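Local coordinates for protein pectate lyase 1 (Juniperus ashei, PDB 1PXZ) that cleaves polygalacturonate by calcium-dependent elimination, with low pectate lyase activity, and is a major cedar pollen allergen, at residues 288-300 / 308-320. Residues are numbered along the deposited sequence; the frame is centred on the assembly and turned at random.
Sequences PSACANWVWRSTR and YFVSSGKTEETNI
W296 and S312 pair through two backbone hydrogen bonds, the mark of a single antiparallel bridge. S312 N donates to W296 O at 2.9 Å, nearly straight (167°). The return bond from W296 N to S312 O is more bent. S312 OG adds a third link: it donates to W294 O at 2.7 Å, from above the carbonyl plane. OG sits between its own backbone N and carbonyl carbon (chi1 53°), which turns it to that oxygen. A water also donates to S312 OG, and R282 NH2 of strand 280-282 hydrogen-bonds to the same hydroxyl. Next to the bridge, G313 lies beside V295, and its backbone angles call for glycine.

R297 runs along the loop 314-319. Its bond to CB points away from the loop. CD meets K314 O at 3.4 Å. Beyond CD, the bend at chi3 (-67°) carries NE and the guanidinium along E316. NE and CZ pass E316 O, and E316 CB lies over the centre of one guanidinium face. NH1 is 4.5 Å from E316 OE2, beyond a salt bridge. That carboxylate is poorly ordered, so at most a loose charge attraction is likely. NH1 is weakly bonded to a water that donates to K314 O. NH2 reaches a second water, in the plane of the group, which also accepts from N319 N.

Further along, S298 CB lies over one face of the F309 ring, a CH-pi contact of 3.7 Å to the centroid. S298 OG bonds to D301.

The contact lies on the surface of the parallel beta-helix. Strand 296-299 pairs in parallel with strand 260-264, and the loop after strand 302-304 folds back against it. W296 and F309 both touch T280 of strand 280-282, and residues 296-306 form an IgE-binding region.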
loop_
_atom_site.group_PDB
_atom_site.type_symbol
_atom_site.label_atom_id
_atom_site.label_comp_id
_atom_site.label_asym_id
_atom_site.label_seq_id
_atom_site.Cartn_x
_atom_site.Cartn_y
_atom_site.Cartn_z
ATOM N N PRO A 288 -10.156 1.984 29.749
ATOM C CA PRO A 288 -9.784 0.588 29.499
ATOM C C PRO A 288 -11.022 -0.259 29.215
ATOM O O PRO A 288 -11.011 -1.173 28.395
ATOM C CB PRO A 288 -9.123 0.135 30.797
ATOM C CG PRO A 288 -9.255 1.248 31.770
ATOM C CD PRO A 288 -9.602 2.496 31.009
ATOM N N SER A 289 -12.112 0.060 29.907
ATOM C CA SER A 289 -13.330 -0.716 29.723
ATOM C C SER A 289 -13.868 -0.553 28.306
ATOM O O SER A 289 -14.333 -1.522 27.706
ATOM C CB SER A 289 -14.389 -0.288 30.741
ATOM O OG SER A 289 -15.625 -0.927 30.484
ATOM N N ALA A 290 -13.792 0.672 27.799
ATOM C CA ALA A 290 -14.263 0.978 26.457
ATOM C C ALA A 290 -13.314 0.435 25.389
ATOM O O ALA A 290 -13.718 -0.119 24.357
ATOM C CB ALA A 290 -14.417 2.487 26.298
ATOM N N CYS A 291 -12.011 0.615 25.631
ATOM C CA CYS A 291 -11.036 0.202 24.619
ATOM C C CYS A 291 -11.028 -1.307 24.561
ATOM O O CYS A 291 -10.657 -1.936 23.565
ATOM C CB CYS A 291 -9.632 0.776 24.882
ATOM S SG CYS A 291 -9.210 2.044 23.655
ATOM N N ALA A 292 -11.493 -1.940 25.648
ATOM C CA ALA A 292 -11.562 -3.400 25.630
ATOM C C ALA A 292 -12.593 -3.904 24.633
ATOM O O ALA A 292 -12.650 -5.101 24.359
ATOM C CB ALA A 292 -11.882 -3.934 27.022
ATOM N N ASN A 293 -13.429 -3.020 24.077
ATOM C CA ASN A 293 -14.426 -3.491 23.112
ATOM C C ASN A 293 -13.798 -3.656 21.734
ATOM O O ASN A 293 -14.373 -4.341 20.883
ATOM C CB ASN A 293 -15.607 -2.519 23.048
ATOM C CG ASN A 293 -16.458 -2.569 24.319
ATOM O OD1 ASN A 293 -17.088 -1.593 24.729
ATOM N ND2 ASN A 293 -16.502 -3.721 24.970
ATOM N N TRP A 294 -12.634 -3.025 21.518
ATOM C CA TRP A 294 -12.080 -3.106 20.151
ATOM C C TRP A 294 -11.615 -4.512 19.836
ATOM O O TRP A 294 -11.017 -5.237 20.616
ATOM C CB TRP A 294 -10.913 -2.124 20.028
ATOM C CG TRP A 294 -11.222 -0.688 20.250
ATOM C CD1 TRP A 294 -12.402 -0.090 20.560
ATOM C CD2 TRP A 294 -10.238 0.370 20.164
ATOM N NE1 TRP A 294 -12.226 1.279 20.669
ATOM C CE2 TRP A 294 -10.908 1.582 20.434
ATOM C CE3 TRP A 294 -8.870 0.368 19.883
ATOM C CZ2 TRP A 294 -10.244 2.814 20.433
ATOM C CZ3 TRP A 294 -8.210 1.595 19.882
ATOM C CH2 TRP A 294 -8.901 2.791 20.156
ATOM N N VAL A 295 -11.850 -4.995 18.619
ATOM C CA VAL A 295 -11.509 -6.385 18.355
ATOM C C VAL A 295 -10.149 -6.389 17.650
ATOM O O VAL A 295 -10.077 -6.135 16.451
ATOM C CB VAL A 295 -12.586 -7.071 17.512
ATOM C CG1 VAL A 295 -12.105 -8.439 17.046
ATOM C CG2 VAL A 295 -13.893 -7.229 18.298
ATOM N N TRP A 296 -9.118 -6.620 18.450
ATOM C CA TRP A 296 -7.751 -6.700 17.949
ATOM C C TRP A 296 -7.220 -8.093 18.245
ATOM O O TRP A 296 -6.912 -8.408 19.394
ATOM C CB TRP A 296 -6.847 -5.643 18.579
ATOM C CG TRP A 296 -7.131 -4.228 18.185
ATOM C CD1 TRP A 296 -8.261 -3.687 17.665
ATOM C CD2 TRP A 296 -6.198 -3.132 18.302
ATOM N NE1 TRP A 296 -8.116 -2.348 17.445
ATOM C CE2 TRP A 296 -6.846 -1.986 17.831
ATOM C CE3 TRP A 296 -4.874 -3.031 18.761
ATOM C CZ2 TRP A 296 -6.224 -0.737 17.800
ATOM C CZ3 TRP A 296 -4.249 -1.787 18.730
ATOM C CH2 TRP A 296 -4.936 -0.655 18.247
ATOM N N ARG A 297 -7.111 -8.929 17.221
ATOM C CA ARG A 297 -6.729 -10.314 17.416
ATOM C C ARG A 297 -5.344 -10.653 16.859
ATOM O O ARG A 297 -4.931 -10.110 15.826
ATOM C CB ARG A 297 -7.732 -11.254 16.746
ATOM C CG ARG A 297 -9.189 -10.910 16.984
ATOM C CD ARG A 297 -10.026 -12.188 16.934
ATOM N NE ARG A 297 -10.062 -12.776 15.599
ATOM C CZ ARG A 297 -11.108 -12.620 14.789
ATOM N NH1 ARG A 297 -12.137 -11.903 15.231
ATOM N NH2 ARG A 297 -11.122 -13.164 13.577
ATOM N N SER A 298 -4.662 -11.543 17.574
ATOM C CA SER A 298 -3.369 -12.070 17.134
ATOM C C SER A 298 -3.463 -13.587 17.008
ATOM O O SER A 298 -3.710 -14.268 18.013
ATOM C CB SER A 298 -2.263 -11.661 18.108
ATOM O OG SER A 298 -1.074 -12.397 17.885
ATOM N N THR A 299 -3.289 -14.129 15.808
ATOM C CA THR A 299 -3.379 -15.554 15.546
ATOM C C THR A 299 -2.136 -16.119 14.890
ATOM O O THR A 299 -1.812 -15.655 13.785
ATOM C CB THR A 299 -4.572 -15.829 14.593
ATOM O OG1 THR A 299 -5.743 -15.198 15.156
ATOM C CG2 THR A 299 -4.843 -17.312 14.456
ATOM N N ARG A 300 -1.462 -17.084 15.483
ATOM C CA ARG A 300 -0.268 -17.740 14.949
ATOM C C ARG A 300 0.833 -16.758 14.559
ATOM O O ARG A 300 1.611 -17.017 13.645
ATOM C CB ARG A 300 -0.640 -18.635 13.753
ATOM C CG ARG A 300 -1.703 -19.662 14.181
ATOM C CD ARG A 300 -2.088 -20.620 13.077
ATOM N NE ARG A 300 -2.871 -19.931 12.049
ATOM C CZ ARG A 300 -2.576 -19.926 10.753
ATOM N NH1 ARG A 300 -1.517 -20.576 10.300
ATOM N NH2 ARG A 300 -3.359 -19.261 9.912
ATOM N N TYR A 308 5.578 -8.522 22.136
ATOM C CA TYR A 308 4.278 -9.104 22.446
ATOM C C TYR A 308 3.149 -8.239 21.905
ATOM O O TYR A 308 3.297 -7.024 21.707
ATOM C CB TYR A 308 4.112 -9.289 23.973
ATOM C CG TYR A 308 4.274 -8.005 24.756
ATOM C CD1 TYR A 308 5.538 -7.608 25.209
ATOM C CD2 TYR A 308 3.190 -7.203 25.035
ATOM C CE1 TYR A 308 5.631 -6.426 25.914
ATOM C CE2 TYR A 308 3.284 -6.022 25.750
ATOM C CZ TYR A 308 4.532 -5.646 26.183
ATOM O OH TYR A 308 4.655 -4.466 26.884
ATOM N N PHE A 309 2.015 -8.901 21.683
ATOM C CA PHE A 309 0.813 -8.260 21.145
ATOM C C PHE A 309 -0.261 -8.262 22.217
ATOM O O PHE A 309 -0.572 -9.327 22.750
ATOM C CB PHE A 309 0.368 -9.041 19.912
ATOM C CG PHE A 309 -0.762 -8.504 19.067
ATOM C CD1 PHE A 309 -2.076 -8.448 19.488
ATOM C CD2 PHE A 309 -0.456 -8.055 17.782
ATOM C CE1 PHE A 309 -3.089 -7.954 18.689
ATOM C CE2 PHE A 309 -1.459 -7.561 16.971
ATOM C CZ PHE A 309 -2.772 -7.516 17.403
ATOM N N VAL A 310 -0.844 -7.116 22.519
ATOM C CA VAL A 310 -1.932 -7.086 23.506
ATOM C C VAL A 310 -3.252 -7.175 22.745
ATOM O O VAL A 310 -3.684 -6.244 22.060
ATOM C CB VAL A 310 -1.834 -5.828 24.362
ATOM C CG1 VAL A 310 -3.019 -5.725 25.309
ATOM C CG2 VAL A 310 -0.532 -5.842 25.165
ATOM N N SER A 311 -3.861 -8.346 22.863
ATOM C CA SER A 311 -5.127 -8.661 22.211
ATOM C C SER A 311 -6.333 -8.085 22.928
ATOM O O SER A 311 -6.276 -7.813 24.139
ATOM C CB SER A 311 -5.287 -10.202 22.190
ATOM O OG SER A 311 -4.665 -10.650 20.994
ATOM N N SER A 312 -7.431 -7.910 22.205
ATOM C CA SER A 312 -8.706 -7.545 22.841
ATOM C C SER A 312 -9.835 -8.139 21.994
ATOM O O SER A 312 -9.699 -8.297 20.773
ATOM C CB SER A 312 -8.870 -6.045 23.052
ATOM O OG SER A 312 -8.663 -5.292 21.863
ATOM N N GLY A 313 -10.938 -8.516 22.631
ATOM C CA GLY A 313 -12.047 -9.182 21.940
ATOM C C GLY A 313 -11.873 -10.685 22.055
ATOM O O GLY A 313 -10.800 -11.140 22.472
ATOM N N LYS A 314 -12.870 -11.496 21.709
ATOM C CA LYS A 314 -12.726 -12.937 21.907
ATOM C C LYS A 314 -12.072 -13.619 20.707
ATOM O O LYS A 314 -12.024 -13.118 19.581
ATOM C CB LYS A 314 -14.089 -13.582 22.184
ATOM C CG LYS A 314 -15.039 -13.574 20.999
ATOM C CD LYS A 314 -15.997 -12.395 21.037
ATOM C CE LYS A 314 -15.478 -11.195 20.267
ATOM N NZ LYS A 314 -15.099 -10.072 21.174
ATOM N N THR A 315 -11.552 -14.824 20.944
ATOM C CA THR A 315 -10.874 -15.569 19.885
ATOM C C THR A 315 -11.874 -16.167 18.906
ATOM O O THR A 315 -12.979 -16.582 19.257
ATOM C CB THR A 315 -9.981 -16.667 20.486
ATOM O OG1 THR A 315 -9.049 -16.078 21.405
ATOM C CG2 THR A 315 -9.160 -17.333 19.396
ATOM N N GLU A 316 -11.494 -16.206 17.635
ATOM C CA GLU A 316 -12.437 -16.630 16.594
ATOM C C GLU A 316 -11.646 -16.954 15.339
ATOM O O GLU A 316 -10.506 -16.494 15.198
ATOM C CB GLU A 316 -13.452 -15.513 16.412
ATOM C CG GLU A 316 -14.577 -15.679 15.417
ATOM C CD GLU A 316 -15.781 -14.814 15.755
ATOM O OE1 GLU A 316 -16.323 -15.016 16.864
ATOM O OE2 GLU A 316 -16.181 -13.953 14.942
ATOM N N GLU A 317 -12.209 -17.739 14.430
ATOM C CA GLU A 317 -11.520 -18.070 13.186
ATOM C C GLU A 317 -11.734 -16.962 12.156
ATOM O O GLU A 317 -12.851 -16.449 12.075
ATOM C CB GLU A 317 -12.013 -19.396 12.613
ATOM C CG GLU A 317 -11.012 -20.535 12.715
ATOM C CD GLU A 317 -11.583 -21.727 13.460
ATOM O OE1 GLU A 317 -12.737 -22.106 13.162
ATOM O OE2 GLU A 317 -10.887 -22.276 14.342
ATOM N N THR A 318 -10.685 -16.627 11.414
ATOM C CA THR A 318 -10.768 -15.585 10.392
ATOM C C THR A 318 -11.876 -15.932 9.399
ATOM O O THR A 318 -11.743 -16.937 8.689
ATOM C CB THR A 318 -9.436 -15.397 9.650
ATOM O OG1 THR A 318 -8.477 -14.814 10.544
ATOM C CG2 THR A 318 -9.559 -14.419 8.488
ATOM N N ASN A 319 -12.926 -15.117 9.389
ATOM C CA ASN A 319 -14.034 -15.307 8.445
ATOM C C ASN A 319 -14.459 -13.990 7.803
ATOM O O ASN A 319 -15.527 -13.434 8.066
ATOM C CB ASN A 319 -15.221 -15.971 9.142
ATOM C CG ASN A 319 -16.063 -16.767 8.161
ATOM O OD1 ASN A 319 -16.744 -17.709 8.560
ATOM N ND2 ASN A 319 -16.012 -16.387 6.890
ATOM N N ILE A 320 -13.597 -13.454 6.935
ATOM C CA ILE A 320 -13.842 -12.128 6.373
ATOM C C ILE A 320 -13.867 -12.091 4.853
ATOM O O ILE A 320 -14.341 -11.076 4.334
ATOM C CB ILE A 320 -12.754 -11.153 6.902
ATOM C CG1 ILE A 320 -11.315 -11.544 6.588
ATOM C CG2 ILE A 320 -12.919 -10.978 8.419
ATOM C CD1 ILE A 320 -10.264 -10.489 6.906
HETATM O O HOH W 1 -8.554 -2.574 22.561
HETATM O O HOH W 2 -13.801 -11.773 17.306
HETATM O O HOH W 3 -12.924 -13.217 11.470
HETATM O O HOH W 4 -6.216 -12.814 19.757
#